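Local structure of ADP/ATP-dependent NAD(P)H-hydrate dehydratase (3RPZ) at residues A[45-58]-A[219-231]. The protein catalyses the ADP- or ATP-dependent dehydration of hydrated NADH and NADPH, a repair reaction that probably restores these damaged nucleotides. Numbering follows the deposited sequence.
With NPW (beta-6-hydroxy-1,4,5,6-tetrahydronicotinamide adenine dinucleotide phosphate), chain D.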
loop_
_atom_site.group_PDB
_atom_site.type_symbol
_atom_site.label_atom_id
_atom_site.label_comp_id
_atom_site.label_asym_id
_atom_site.label_seq_id
_atom_site.Cartn_x
_atom_site.Cartn_y
_atom_site.Cartn_z
ATOM N N ALA A 45 9.220 12.843 1.702
ATOM C CA ALA A 45 10.488 12.754 2.420
ATOM C C ALA A 45 10.318 12.273 3.848
ATOM O O ALA A 45 11.235 11.608 4.387
ATOM C CB ALA A 45 11.220 14.107 2.402
ATOM N N ALA A 46 9.183 12.619 4.484
ATOM C CA ALA A 46 8.953 12.124 5.824
ATOM C C ALA A 46 8.715 10.644 5.891
ATOM O O ALA A 46 9.167 9.960 6.813
ATOM C CB ALA A 46 7.816 12.902 6.521
ATOM N N LEU A 47 7.955 10.113 4.934
ATOM C CA LEU A 47 7.735 8.669 4.837
ATOM C C LEU A 47 9.056 7.956 4.532
ATOM O O LEU A 47 9.358 6.942 5.111
ATOM C CB LEU A 47 6.666 8.331 3.783
ATOM C CG LEU A 47 6.369 6.871 3.553
ATOM C CD1 LEU A 47 6.081 6.066 4.854
ATOM C CD2 LEU A 47 5.191 6.745 2.583
ATOM N N LEU A 48 9.846 8.508 3.607
ATOM C CA LEU A 48 11.100 7.904 3.254
ATOM C C LEU A 48 12.067 7.820 4.428
ATOM O O LEU A 48 12.644 6.788 4.727
ATOM C CB LEU A 48 11.725 8.645 2.079
ATOM C CG LEU A 48 10.979 8.540 0.758
ATOM C CD1 LEU A 48 11.661 9.492 -0.231
ATOM C CD2 LEU A 48 10.959 7.124 0.228
ATOM N N ALA A 49 12.213 8.954 5.143
ATOM C CA ALA A 49 13.108 8.969 6.278
ATOM C C ALA A 49 12.534 8.137 7.424
ATOM O O ALA A 49 13.272 7.484 8.157
ATOM C CB ALA A 49 13.369 10.432 6.717
ATOM N N GLY A 50 11.218 8.144 7.601
ATOM C CA GLY A 50 10.613 7.339 8.664
ATOM C C GLY A 50 10.815 5.862 8.469
ATOM O O GLY A 50 11.149 5.139 9.403
ATOM N N LEU A 51 10.613 5.375 7.257
ATOM C CA LEU A 51 10.887 3.973 6.921
ATOM C C LEU A 51 12.346 3.648 7.107
ATOM O O LEU A 51 12.682 2.632 7.718
ATOM C CB LEU A 51 10.485 3.718 5.456
ATOM C CG LEU A 51 9.064 3.566 5.128
ATOM C CD1 LEU A 51 8.801 3.811 3.660
ATOM C CD2 LEU A 51 8.500 2.195 5.561
ATOM N N GLY A 52 13.263 4.523 6.655
ATOM C CA GLY A 52 14.672 4.273 6.891
ATOM C C GLY A 52 14.998 4.143 8.358
ATOM O O GLY A 52 15.788 3.285 8.764
ATOM N N ALA A 53 14.410 4.982 9.188
ATOM C CA ALA A 53 14.678 4.995 10.619
ATOM C C ALA A 53 14.140 3.726 11.294
ATOM O O ALA A 53 14.872 3.090 12.056
ATOM C CB ALA A 53 14.135 6.285 11.243
ATOM N N MET A 54 12.873 3.418 11.047
ATOM C CA MET A 54 12.291 2.280 11.748
ATOM C C MET A 54 12.883 0.973 11.295
ATOM O O MET A 54 12.926 0.017 12.075
ATOM C CB MET A 54 10.771 2.289 11.694
ATOM C CG MET A 54 10.178 3.541 12.290
ATOM S SD MET A 54 8.503 3.293 12.946
ATOM C CE MET A 54 8.933 2.432 14.395
ATOM N N ARG A 55 13.352 0.900 10.046
ATOM C CA ARG A 55 14.075 -0.274 9.575
ATOM C C ARG A 55 15.440 -0.422 10.202
ATOM O O ARG A 55 16.036 -1.496 10.101
ATOM C CB ARG A 55 14.253 -0.169 8.061
ATOM C CG ARG A 55 13.058 -0.577 7.237
ATOM C CD ARG A 55 12.810 -2.064 7.276
ATOM N NE ARG A 55 11.833 -2.482 6.327
ATOM C CZ ARG A 55 11.089 -3.568 6.420
ATOM N NH1 ARG A 55 11.141 -4.348 7.448
ATOM N NH2 ARG A 55 10.258 -3.852 5.427
ATOM N N SER A 56 15.994 0.623 10.804
ATOM C CA SER A 56 17.381 0.674 11.204
ATOM C C SER A 56 17.648 0.518 12.670
ATOM O O SER A 56 18.630 1.023 13.209
ATOM C CB SER A 56 18.061 1.893 10.622
ATOM O OG SER A 56 18.082 1.777 9.191
ATOM N N GLY A 57 16.783 -0.205 13.383
ATOM C CA GLY A 57 17.130 -0.715 14.698
ATOM C C GLY A 57 16.791 0.134 15.925
ATOM O O GLY A 57 17.199 -0.216 17.022
ATOM N N LEU A 58 16.032 1.212 15.737
ATOM C CA LEU A 58 15.502 1.984 16.871
ATOM C C LEU A 58 14.452 1.164 17.644
ATOM O O LEU A 58 14.080 0.044 17.252
ATOM C CB LEU A 58 15.022 3.362 16.418
ATOM C CG LEU A 58 13.998 3.380 15.264
ATOM C CD1 LEU A 58 12.691 2.634 15.641
ATOM C CD2 LEU A 58 13.648 4.818 14.893
ATOM N N ASP A 219 16.926 11.262 1.586
ATOM C CA ASP A 219 15.928 11.319 2.647
ATOM C C ASP A 219 15.902 9.985 3.394
ATOM O O ASP A 219 15.872 9.931 4.641
ATOM C CB ASP A 219 14.565 11.729 2.068
ATOM C CG ASP A 219 14.616 12.998 1.297
ATOM O OD1 ASP A 219 15.260 13.988 1.762
ATOM O OD2 ASP A 219 14.014 13.057 0.197
ATOM N N THR A 220 15.874 8.857 2.650
ATOM C CA THR A 220 15.998 7.556 3.242
ATOM C C THR A 220 17.284 7.441 4.118
ATOM O O THR A 220 17.280 6.885 5.216
ATOM C CB THR A 220 15.996 6.509 2.143
ATOM O OG1 THR A 220 14.749 6.539 1.435
ATOM C CG2 THR A 220 16.211 5.107 2.701
ATOM N N LEU A 221 18.425 7.889 3.567
ATOM C CA LEU A 221 19.682 7.820 4.293
ATOM C C LEU A 221 19.585 8.528 5.639
ATOM O O LEU A 221 20.050 7.988 6.652
ATOM C CB LEU A 221 20.856 8.366 3.463
ATOM C CG LEU A 221 22.157 8.431 4.226
ATOM C CD1 LEU A 221 22.679 7.051 4.582
ATOM C CD2 LEU A 221 23.207 9.200 3.388
ATOM N N THR A 222 19.007 9.731 5.685
ATOM C CA THR A 222 18.890 10.447 6.956
ATOM C C THR A 222 18.191 9.593 7.992
ATOM O O THR A 222 18.584 9.487 9.141
ATOM C CB THR A 222 18.144 11.744 6.716
ATOM O OG1 THR A 222 18.987 12.565 5.907
ATOM C CG2 THR A 222 17.808 12.474 8.020
ATOM N N GLY A 223 17.122 8.942 7.559
ATOM C CA GLY A 223 16.420 8.011 8.459
ATOM C C GLY A 223 17.247 6.833 8.905
ATOM O O GLY A 223 17.252 6.453 10.091
ATOM N N MET A 224 17.975 6.234 7.977
ATOM C CA MET A 224 18.847 5.121 8.345
ATOM C C MET A 224 19.894 5.528 9.410
ATOM O O MET A 224 20.138 4.819 10.382
ATOM C CB MET A 224 19.508 4.518 7.127
ATOM C CG MET A 224 18.563 3.803 6.235
ATOM S SD MET A 224 19.332 3.140 4.730
ATOM C CE MET A 224 20.568 2.062 5.390
ATOM N N ILE A 225 20.505 6.706 9.232
ATOM C CA ILE A 225 21.445 7.203 10.240
ATOM C C ILE A 225 20.736 7.366 11.599
ATOM O O ILE A 225 21.261 6.953 12.637
ATOM C CB ILE A 225 22.089 8.505 9.822
ATOM C CG1 ILE A 225 22.878 8.333 8.521
ATOM C CG2 ILE A 225 23.102 8.970 10.855
ATOM C CD1 ILE A 225 23.373 9.668 7.861
ATOM N N LEU A 226 19.532 7.927 11.583
ATOM C CA LEU A 226 18.779 8.159 12.794
ATOM C C LEU A 226 18.531 6.855 13.561
ATOM O O LEU A 226 18.753 6.764 14.742
ATOM C CB LEU A 226 17.453 8.831 12.459
ATOM C CG LEU A 226 16.531 9.137 13.652
ATOM C CD1 LEU A 226 17.201 10.112 14.634
ATOM C CD2 LEU A 226 15.178 9.700 13.162
ATOM N N GLY A 227 18.054 5.841 12.869
ATOM C CA GLY A 227 17.842 4.556 13.521
ATOM C C GLY A 227 19.144 3.924 13.992
ATOM O O GLY A 227 19.225 3.393 15.121
ATOM N N MET A 228 20.193 3.960 13.161
ATOM C CA MET A 228 21.440 3.320 13.572
ATOM C C MET A 228 22.066 3.974 14.789
ATOM O O MET A 228 22.666 3.311 15.638
ATOM C CB MET A 228 22.384 3.127 12.391
ATOM C CG MET A 228 21.913 1.774 11.507
ATOM S SD MET A 228 23.109 1.645 10.219
ATOM C CE MET A 228 21.985 0.852 9.078
ATOM N N LEU A 229 21.856 5.266 14.951
ATOM C CA LEU A 229 22.338 5.975 16.166
ATOM C C LEU A 229 21.700 5.425 17.430
ATOM O O LEU A 229 22.243 5.586 18.542
ATOM C CB LEU A 229 22.051 7.474 16.076
ATOM C CG LEU A 229 22.959 8.255 15.131
ATOM C CD1 LEU A 229 22.312 9.616 14.829
ATOM C CD2 LEU A 229 24.366 8.415 15.744
ATOM N N CYS A 230 20.500 4.862 17.282
ATOM C CA CYS A 230 19.785 4.318 18.431
ATOM C C CYS A 230 20.245 2.945 18.850
ATOM O O CYS A 230 20.072 2.551 20.018
ATOM C CB CYS A 230 18.269 4.299 18.146
ATOM S SG CYS A 230 17.561 5.941 17.975
ATOM N N CYS A 231 20.834 2.163 17.960
ATOM C CA CYS A 231 21.232 0.778 18.283
ATOM C C CYS A 231 22.727 0.556 18.351
ATOM O O CYS A 231 23.156 -0.463 18.891
ATOM C CB CYS A 231 20.595 -0.223 17.337
ATOM S SG CYS A 231 20.960 -0.034 15.575
HETATM P P NPW D . 23.057 20.447 -10.641
HETATM O O1 NPW D . 22.050 21.567 -10.779
HETATM O O2 NPW D . 22.584 19.060 -10.930
HETATM O O3 NPW D . 24.404 20.724 -11.331
HETATM P PA NPW D . 18.561 21.128 -4.009
HETATM P PB NPW D . 17.184 18.641 -3.393
HETATM C C1A NPW D . 23.452 20.100 -6.768
HETATM C C1B NPW D . 13.565 17.498 -0.604
HETATM N N1C NPW D . 13.247 16.281 -1.313
HETATM N N1D NPW D . 27.288 16.834 -7.609
HETATM C C2A NPW D . 22.613 20.239 -8.037
HETATM O O2A NPW D . 23.522 20.473 -9.093
HETATM C C2B NPW D . 14.866 17.451 0.205
HETATM O O2B NPW D . 14.737 16.712 1.393
HETATM C C2C NPW D . 12.094 15.672 -1.247
HETATM C C2D NPW D . 27.099 18.085 -8.055
HETATM C C3A NPW D . 21.729 21.432 -7.717
HETATM O O3A NPW D . 22.405 22.694 -7.904
HETATM C C3B NPW D . 15.043 18.966 0.430
HETATM O O3B NPW D . 14.221 19.335 1.545
HETATM C C3C NPW D . 11.560 14.668 -1.882
HETATM N N3D NPW D . 26.069 18.911 -7.810
HETATM C C4B NPW D . 14.484 19.560 -0.871
HETATM O O4B NPW D . 13.737 18.521 -1.568
HETATM C C4C NPW D . 12.416 14.067 -2.990
HETATM C C4D NPW D . 25.184 18.340 -6.983
HETATM O O4D NPW D . 22.557 20.479 -5.719
HETATM C C4E NPW D . 21.478 21.222 -6.236
HETATM C C5A NPW D . 25.264 17.013 -6.478
HETATM C C5B NPW D . 15.574 20.073 -1.818
HETATM O O5B NPW D . 16.613 19.102 -1.957
HETATM C C5C NPW D . 13.435 15.093 -3.452
HETATM C C5E NPW D . 20.207 20.416 -5.964
HETATM O O5E NPW D . 19.909 20.510 -4.576
HETATM C C6C NPW D . 14.238 15.676 -2.255
HETATM O O6C NPW D . 15.017 14.699 -1.571
HETATM C C6D NPW D . 26.399 16.202 -6.810
HETATM N N6D NPW D . 26.625 14.963 -6.406
HETATM N N7A NPW D . 24.178 16.658 -5.702
HETATM C C7C NPW D . 10.297 14.079 -1.541
HETATM N N7C NPW D . 9.877 13.031 -2.233
HETATM O O7C NPW D . 9.587 14.587 -0.636
HETATM C C8A NPW D . 23.385 17.798 -5.735
HETATM N N9A NPW D . 24.042 18.789 -6.514
HETATM O OA1 NPW D . 18.085 22.268 -4.809
HETATM O OA2 NPW D . 18.957 21.296 -2.628
HETATM O OA3 NPW D . 17.452 19.982 -4.217
HETATM O OB1 NPW D . 18.398 17.883 -3.088
HETATM O OB2 NPW D . 16.110 17.974 -4.193
HETATM O O HOH W 1 12.838 4.835 2.692
#
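The carboxylate of Asp219 has the methyl of Ala45 over one face, with CB 3.7 Å from OD2, while two hydroxyls of the bound NADPH hydrate meet its oxygen end. Ligand O2B donates to OD1 at 2.8 Å and ligand O6C, the hydrate hydroxyl, to OD2 at 2.6 Å, so each oxygen has its own bond and the group's rotation is restrained. Its CG lies anti to the carbonyl carbon (chi1 -54°), which carries the carboxylate from the first turn of the helix toward the ligand. At the facing helix end, Ala45 N donates to the ligand carboxamide O7C at 2.9 Å, so both helices grip the nicotinamide end.

Behind the site the axes approach to 6.4 Å and cross at -31°. Small residues permit this: Gly52, Gly223 and Gly227 present bare backbone, and CA-H...O contacts run both ways, from Gly223 CA to Ala49 O (3.2 Å) and from Ala53 CA to Gly223 O (3.0 Å). A water bridges Leu48 O and Thr220 OG1. Ser56 turns its OG back to Gly52 O, 2.8 Å away with a C=O...O angle of 163°, against the CA and CG of Met224.

Close glycine-mediated helix packing thus joins two walls of the substrate pocket, with Asp219 ending a Gly-Thr-Gly-Asp sequence, the Gly-x-Gly-Asp signature of ribokinase-like enzymes.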